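Aminotransferase (Neisseria meningitidis Z2491, PDB 3JTX) probably catalyses pyridoxal-phosphate-dependent transfer of amino groups, as a member of the class I/II aminotransferase family. Local coordinates at residues W166-N179 with Y200-E212. Residues are numbered along the deposited sequence; the frame is centred on the assembly and turned at random.
Sequences WKRTKLVFVCSPNN and YGFIIASDECYSE
W166 and F202 meet where two neighbouring parallel strands begin, 169-175 and 203-207, joined through helix 187-200 as a beta-alpha-beta crossover in the seven-stranded sheet of the PLP-dependent aminotransferase fold. W166 also serves Y200: its CB methylene sits over the phenol face, 3.3 Å from the ring centroid, while the indole continues beyond, its five-membered ring nearly parallel to the phenol (planes at 9°) but slid so far that they barely overlap. On the six-membered ring, CZ3 reaches F202 CE2 at 3.5 Å. With CG between its backbone N and carbonyl carbon (chi1 52°), F202 brings its ring over V172, whose branch CG2 lies 3.6 Å from the centroid in a CH-pi contact. Flat aromatics and a branched valine thus pack together at the amino-terminal end of the two strands, and water 1 bridges the carbonyls of T169 and Y200.

Six backbone hydrogen bonds run from K170 O and I203 N at one end to S176 N and D207 O at the other, between strands whose axes diverge by 21°. L171, F173 and A205 share the face covered by helix 100-111; L171 CD2 lies over the centre of the F173 ring, and the small A205 leaves room for both, its CB 4.1 Å from F173 CD1.

The carboxyl ends of the strands carry the cofactor site. D207 offers OD2 to N1 of the lysine-bound cofactor at position 245 and to Y133 OH. Y210 OH bonds to O3 of the same cofactor and to Y328. The cis-proline P177 packs its CG 3.8 Å from Y210 CB, and water 2 links the two segments here, donating to P177 O and D207 O and accepting from Y210 N at 3.0 Å.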
loop_
_atom_site.group_PDB
_atom_site.type_symbol
_atom_site.label_atom_id
_atom_site.label_comp_id
_atom_site.label_asym_id
_atom_site.label_seq_id
_atom_site.Cartn_x
_atom_site.Cartn_y
_atom_site.Cartn_z
ATOM N N TRP A 166 30.817 -4.170 1.790
ATOM C CA TRP A 166 30.207 -5.016 2.834
ATOM C C TRP A 166 30.061 -4.267 4.151
ATOM O O TRP A 166 29.037 -4.382 4.811
ATOM C CB TRP A 166 30.973 -6.325 3.071
ATOM C CG TRP A 166 30.713 -7.380 2.063
ATOM C CD1 TRP A 166 31.630 -7.963 1.238
ATOM C CD2 TRP A 166 29.445 -7.978 1.743
ATOM N NE1 TRP A 166 31.009 -8.879 0.419
ATOM C CE2 TRP A 166 29.670 -8.914 0.715
ATOM C CE3 TRP A 166 28.147 -7.818 2.236
ATOM C CZ2 TRP A 166 28.641 -9.677 0.160
ATOM C CZ3 TRP A 166 27.122 -8.569 1.683
ATOM C CH2 TRP A 166 27.374 -9.487 0.652
ATOM N N LYS A 167 31.073 -3.482 4.522
ATOM C CA LYS A 167 31.026 -2.754 5.786
ATOM C C LYS A 167 29.889 -1.729 5.859
ATOM O O LYS A 167 29.460 -1.389 6.956
ATOM C CB LYS A 167 32.363 -2.088 6.076
ATOM C CG LYS A 167 33.462 -3.068 6.467
ATOM C CD LYS A 167 34.809 -2.362 6.618
ATOM C CE LYS A 167 35.865 -3.298 7.200
ATOM N NZ LYS A 167 37.161 -2.610 7.453
ATOM N N ARG A 168 29.412 -1.263 4.698
ATOM C CA ARG A 168 28.295 -0.322 4.599
ATOM C C ARG A 168 26.963 -0.998 4.222
ATOM O O ARG A 168 25.983 -0.298 3.981
ATOM C CB ARG A 168 28.566 0.731 3.504
ATOM C CG ARG A 168 29.824 1.525 3.650
ATOM C CD ARG A 168 29.891 2.689 2.645
ATOM N NE ARG A 168 30.342 2.262 1.322
ATOM C CZ ARG A 168 29.625 2.310 0.202
ATOM N NH1 ARG A 168 28.378 2.761 0.195
ATOM N NH2 ARG A 168 30.168 1.897 -0.932
ATOM N N THR A 169 26.935 -2.327 4.112
ATOM C CA THR A 169 25.759 -3.017 3.585
ATOM C C THR A 169 24.719 -3.255 4.670
ATOM O O THR A 169 24.997 -3.904 5.679
ATOM C CB THR A 169 26.141 -4.344 2.902
ATOM O OG1 THR A 169 26.932 -4.062 1.742
ATOM C CG2 THR A 169 24.885 -5.145 2.479
ATOM N N LYS A 170 23.504 -2.758 4.443
ATOM C CA LYS A 170 22.439 -2.828 5.440
ATOM C C LYS A 170 21.475 -3.973 5.190
ATOM O O LYS A 170 20.799 -4.439 6.110
ATOM C CB LYS A 170 21.651 -1.504 5.467
ATOM C CG LYS A 170 22.517 -0.243 5.659
ATOM C CD LYS A 170 23.280 -0.244 6.980
ATOM C CE LYS A 170 24.296 0.889 7.039
ATOM N NZ LYS A 170 25.233 0.753 8.206
ATOM N N LEU A 171 21.386 -4.414 3.939
ATOM C CA LEU A 171 20.438 -5.449 3.564
ATOM C C LEU A 171 20.959 -6.169 2.330
ATOM O O LEU A 171 21.622 -5.570 1.484
ATOM C CB LEU A 171 19.057 -4.838 3.287
ATOM C CG LEU A 171 17.892 -5.779 2.986
ATOM C CD1 LEU A 171 16.598 -5.310 3.634
ATOM C CD2 LEU A 171 17.717 -5.953 1.464
ATOM N N VAL A 172 20.701 -7.470 2.270
ATOM C CA VAL A 172 21.008 -8.275 1.105
ATOM C C VAL A 172 19.711 -8.930 0.661
ATOM O O VAL A 172 18.980 -9.472 1.493
ATOM C CB VAL A 172 22.059 -9.333 1.486
ATOM C CG1 VAL A 172 22.157 -10.412 0.461
ATOM C CG2 VAL A 172 23.430 -8.653 1.730
ATOM N N PHE A 173 19.401 -8.871 -0.633
ATOM C CA PHE A 173 18.256 -9.615 -1.192
ATOM C C PHE A 173 18.688 -11.002 -1.677
ATOM O O PHE A 173 19.752 -11.145 -2.286
ATOM C CB PHE A 173 17.679 -8.911 -2.414
ATOM C CG PHE A 173 16.954 -7.647 -2.113
ATOM C CD1 PHE A 173 15.725 -7.679 -1.486
ATOM C CD2 PHE A 173 17.489 -6.424 -2.487
ATOM C CE1 PHE A 173 15.034 -6.504 -1.220
ATOM C CE2 PHE A 173 16.794 -5.243 -2.235
ATOM C CZ PHE A 173 15.571 -5.296 -1.602
ATOM N N VAL A 174 17.859 -12.003 -1.413
ATOM C CA VAL A 174 17.935 -13.309 -2.074
ATOM C C VAL A 174 16.601 -13.562 -2.785
ATOM O O VAL A 174 15.544 -13.261 -2.251
ATOM C CB VAL A 174 18.233 -14.447 -1.065
ATOM C CG1 VAL A 174 18.114 -15.839 -1.741
ATOM C CG2 VAL A 174 19.595 -14.260 -0.434
ATOM N N CYS A 175 16.645 -14.051 -4.018
ATOM C CA CYS A 175 15.426 -14.393 -4.741
ATOM C C CYS A 175 15.504 -15.881 -5.047
ATOM O O CYS A 175 16.323 -16.305 -5.870
ATOM C CB CYS A 175 15.291 -13.566 -6.019
ATOM S SG CYS A 175 13.725 -13.823 -6.900
ATOM N N SER A 176 14.689 -16.668 -4.347
ATOM C CA SER A 176 14.784 -18.135 -4.379
ATOM C C SER A 176 13.418 -18.789 -4.227
ATOM O O SER A 176 12.804 -18.650 -3.175
ATOM C CB SER A 176 15.698 -18.622 -3.259
ATOM O OG SER A 176 15.893 -20.027 -3.333
ATOM N N PRO A 177 12.922 -19.490 -5.272
ATOM C CA PRO A 177 13.513 -19.649 -6.615
ATOM C C PRO A 177 13.754 -18.324 -7.313
ATOM O O PRO A 177 12.956 -17.399 -7.168
ATOM C CB PRO A 177 12.451 -20.439 -7.384
ATOM C CG PRO A 177 11.698 -21.173 -6.322
ATOM C CD PRO A 177 11.691 -20.292 -5.121
ATOM N N ASN A 178 14.817 -18.254 -8.104
ATOM C CA ASN A 178 15.201 -17.006 -8.734
ATOM C C ASN A 178 14.400 -16.705 -10.005
ATOM O O ASN A 178 14.051 -17.599 -10.778
ATOM C CB ASN A 178 16.694 -17.024 -9.052
ATOM C CG ASN A 178 17.195 -15.688 -9.539
ATOM O OD1 ASN A 178 17.297 -15.452 -10.751
ATOM N ND2 ASN A 178 17.507 -14.802 -8.604
ATOM N N ASN A 179 14.051 -15.434 -10.158
ATOM C CA ASN A 179 13.601 -14.863 -11.421
ATOM C C ASN A 179 14.801 -14.061 -11.917
ATOM O O ASN A 179 15.171 -13.076 -11.287
ATOM C CB ASN A 179 12.400 -13.955 -11.176
ATOM C CG ASN A 179 11.871 -13.291 -12.440
ATOM O OD1 ASN A 179 12.423 -13.463 -13.529
ATOM N ND2 ASN A 179 10.777 -12.534 -12.298
ATOM N N TYR A 200 29.246 -9.119 8.979
ATOM C CA TYR A 200 28.926 -7.721 8.627
ATOM C C TYR A 200 27.606 -7.179 9.170
ATOM O O TYR A 200 27.413 -5.967 9.171
ATOM C CB TYR A 200 28.942 -7.544 7.110
ATOM C CG TYR A 200 30.296 -7.750 6.499
ATOM C CD1 TYR A 200 31.352 -6.902 6.816
ATOM C CD2 TYR A 200 30.524 -8.778 5.599
ATOM C CE1 TYR A 200 32.591 -7.078 6.265
ATOM C CE2 TYR A 200 31.774 -8.962 5.024
ATOM C CZ TYR A 200 32.806 -8.104 5.370
ATOM O OH TYR A 200 34.057 -8.259 4.830
ATOM N N GLY A 201 26.690 -8.044 9.600
ATOM C CA GLY A 201 25.495 -7.600 10.328
ATOM C C GLY A 201 24.300 -7.056 9.547
ATOM O O GLY A 201 23.390 -6.466 10.147
ATOM N N PHE A 202 24.270 -7.255 8.231
ATOM C CA PHE A 202 23.129 -6.834 7.412
ATOM C C PHE A 202 21.898 -7.724 7.677
ATOM O O PHE A 202 22.013 -8.806 8.238
ATOM C CB PHE A 202 23.463 -6.889 5.915
ATOM C CG PHE A 202 24.030 -8.211 5.463
ATOM C CD1 PHE A 202 23.200 -9.294 5.220
ATOM C CD2 PHE A 202 25.403 -8.364 5.264
ATOM C CE1 PHE A 202 23.731 -10.515 4.799
ATOM C CE2 PHE A 202 25.935 -9.572 4.847
ATOM C CZ PHE A 202 25.093 -10.653 4.616
ATOM N N ILE A 203 20.739 -7.242 7.232
ATOM C CA ILE A 203 19.485 -7.967 7.277
ATOM C C ILE A 203 19.388 -8.748 5.989
ATOM O O ILE A 203 19.829 -8.265 4.951
ATOM C CB ILE A 203 18.299 -6.970 7.373
ATOM C CG1 ILE A 203 18.318 -6.289 8.737
ATOM C CG2 ILE A 203 16.957 -7.651 7.128
ATOM C CD1 ILE A 203 17.524 -4.980 8.777
ATOM N N ILE A 204 18.842 -9.958 6.046
ATOM C CA ILE A 204 18.568 -10.737 4.824
ATOM C C ILE A 204 17.079 -10.704 4.507
ATOM O O ILE A 204 16.252 -11.001 5.380
ATOM C CB ILE A 204 19.016 -12.218 4.977
ATOM C CG1 ILE A 204 20.541 -12.289 5.097
ATOM C CG2 ILE A 204 18.530 -13.056 3.780
ATOM C CD1 ILE A 204 21.062 -13.654 5.604
ATOM N N ALA A 205 16.743 -10.300 3.279
ATOM C CA ALA A 205 15.380 -10.300 2.789
ATOM C C ALA A 205 15.302 -11.322 1.652
ATOM O O ALA A 205 15.962 -11.163 0.607
ATOM C CB ALA A 205 14.962 -8.873 2.311
ATOM N N SER A 206 14.526 -12.383 1.874
ATOM C CA SER A 206 14.400 -13.475 0.925
ATOM C C SER A 206 13.032 -13.483 0.237
ATOM O O SER A 206 12.001 -13.701 0.875
ATOM C CB SER A 206 14.658 -14.808 1.621
ATOM O OG SER A 206 14.775 -15.853 0.675
ATOM N N ASP A 207 13.054 -13.248 -1.074
ATOM C CA ASP A 207 11.866 -13.191 -1.922
ATOM C C ASP A 207 11.557 -14.599 -2.418
ATOM O O ASP A 207 12.245 -15.134 -3.299
ATOM C CB ASP A 207 12.115 -12.221 -3.072
ATOM C CG ASP A 207 10.914 -12.039 -3.995
ATOM O OD1 ASP A 207 9.943 -12.829 -3.939
ATOM O OD2 ASP A 207 10.981 -11.085 -4.804
ATOM N N GLU A 208 10.544 -15.205 -1.818
ATOM C CA GLU A 208 10.222 -16.618 -2.042
ATOM C C GLU A 208 8.884 -16.870 -2.743
ATOM O O GLU A 208 8.284 -17.950 -2.600
ATOM C CB GLU A 208 10.307 -17.366 -0.705
ATOM C CG GLU A 208 11.744 -17.370 -0.198
ATOM C CD GLU A 208 11.967 -18.029 1.156
ATOM O OE1 GLU A 208 11.028 -18.615 1.749
ATOM O OE2 GLU A 208 13.129 -17.946 1.610
ATOM N N CYS A 209 8.450 -15.917 -3.562
ATOM C CA CYS A 209 7.123 -16.002 -4.175
ATOM C C CYS A 209 6.960 -17.173 -5.152
ATOM O O CYS A 209 5.826 -17.548 -5.464
ATOM C CB CYS A 209 6.770 -14.672 -4.861
ATOM S SG CYS A 209 6.647 -13.309 -3.664
ATOM N N TYR A 210 8.065 -17.757 -5.634
ATOM C CA TYR A 210 7.972 -18.955 -6.520
ATOM C C TYR A 210 8.099 -20.279 -5.765
ATOM O O TYR A 210 8.210 -21.337 -6.387
ATOM C CB TYR A 210 9.002 -18.892 -7.664
ATOM C CG TYR A 210 8.732 -17.752 -8.619
ATOM C CD1 TYR A 210 7.836 -17.899 -9.679
ATOM C CD2 TYR A 210 9.341 -16.506 -8.437
ATOM C CE1 TYR A 210 7.574 -16.840 -10.546
ATOM C CE2 TYR A 210 9.075 -15.442 -9.292
ATOM C CZ TYR A 210 8.197 -15.612 -10.343
ATOM O OH TYR A 210 7.937 -14.563 -11.196
ATOM N N SER A 211 8.071 -20.247 -4.432
ATOM C CA SER A 211 8.333 -21.461 -3.634
ATOM C C SER A 211 7.465 -22.672 -4.000
ATOM O O SER A 211 7.874 -23.824 -3.761
ATOM C CB SER A 211 8.152 -21.180 -2.136
ATOM O OG SER A 211 6.789 -20.985 -1.822
ATOM N N GLU A 212 6.265 -22.427 -4.535
ATOM C CA GLU A 212 5.323 -23.519 -4.825
ATOM C C GLU A 212 5.316 -23.970 -6.271
ATOM O O GLU A 212 4.607 -24.905 -6.602
ATOM C CB GLU A 212 3.895 -23.136 -4.414
ATOM C CG GLU A 212 3.795 -22.701 -2.966
ATOM C CD GLU A 212 4.471 -23.695 -2.067
ATOM O OE1 GLU A 212 3.953 -24.822 -1.973
ATOM O OE2 GLU A 212 5.550 -23.375 -1.516
HETATM O O HOH W 1 25.543 -3.917 8.425
HETATM O O HOH W 2 10.939 -16.782 -5.355
#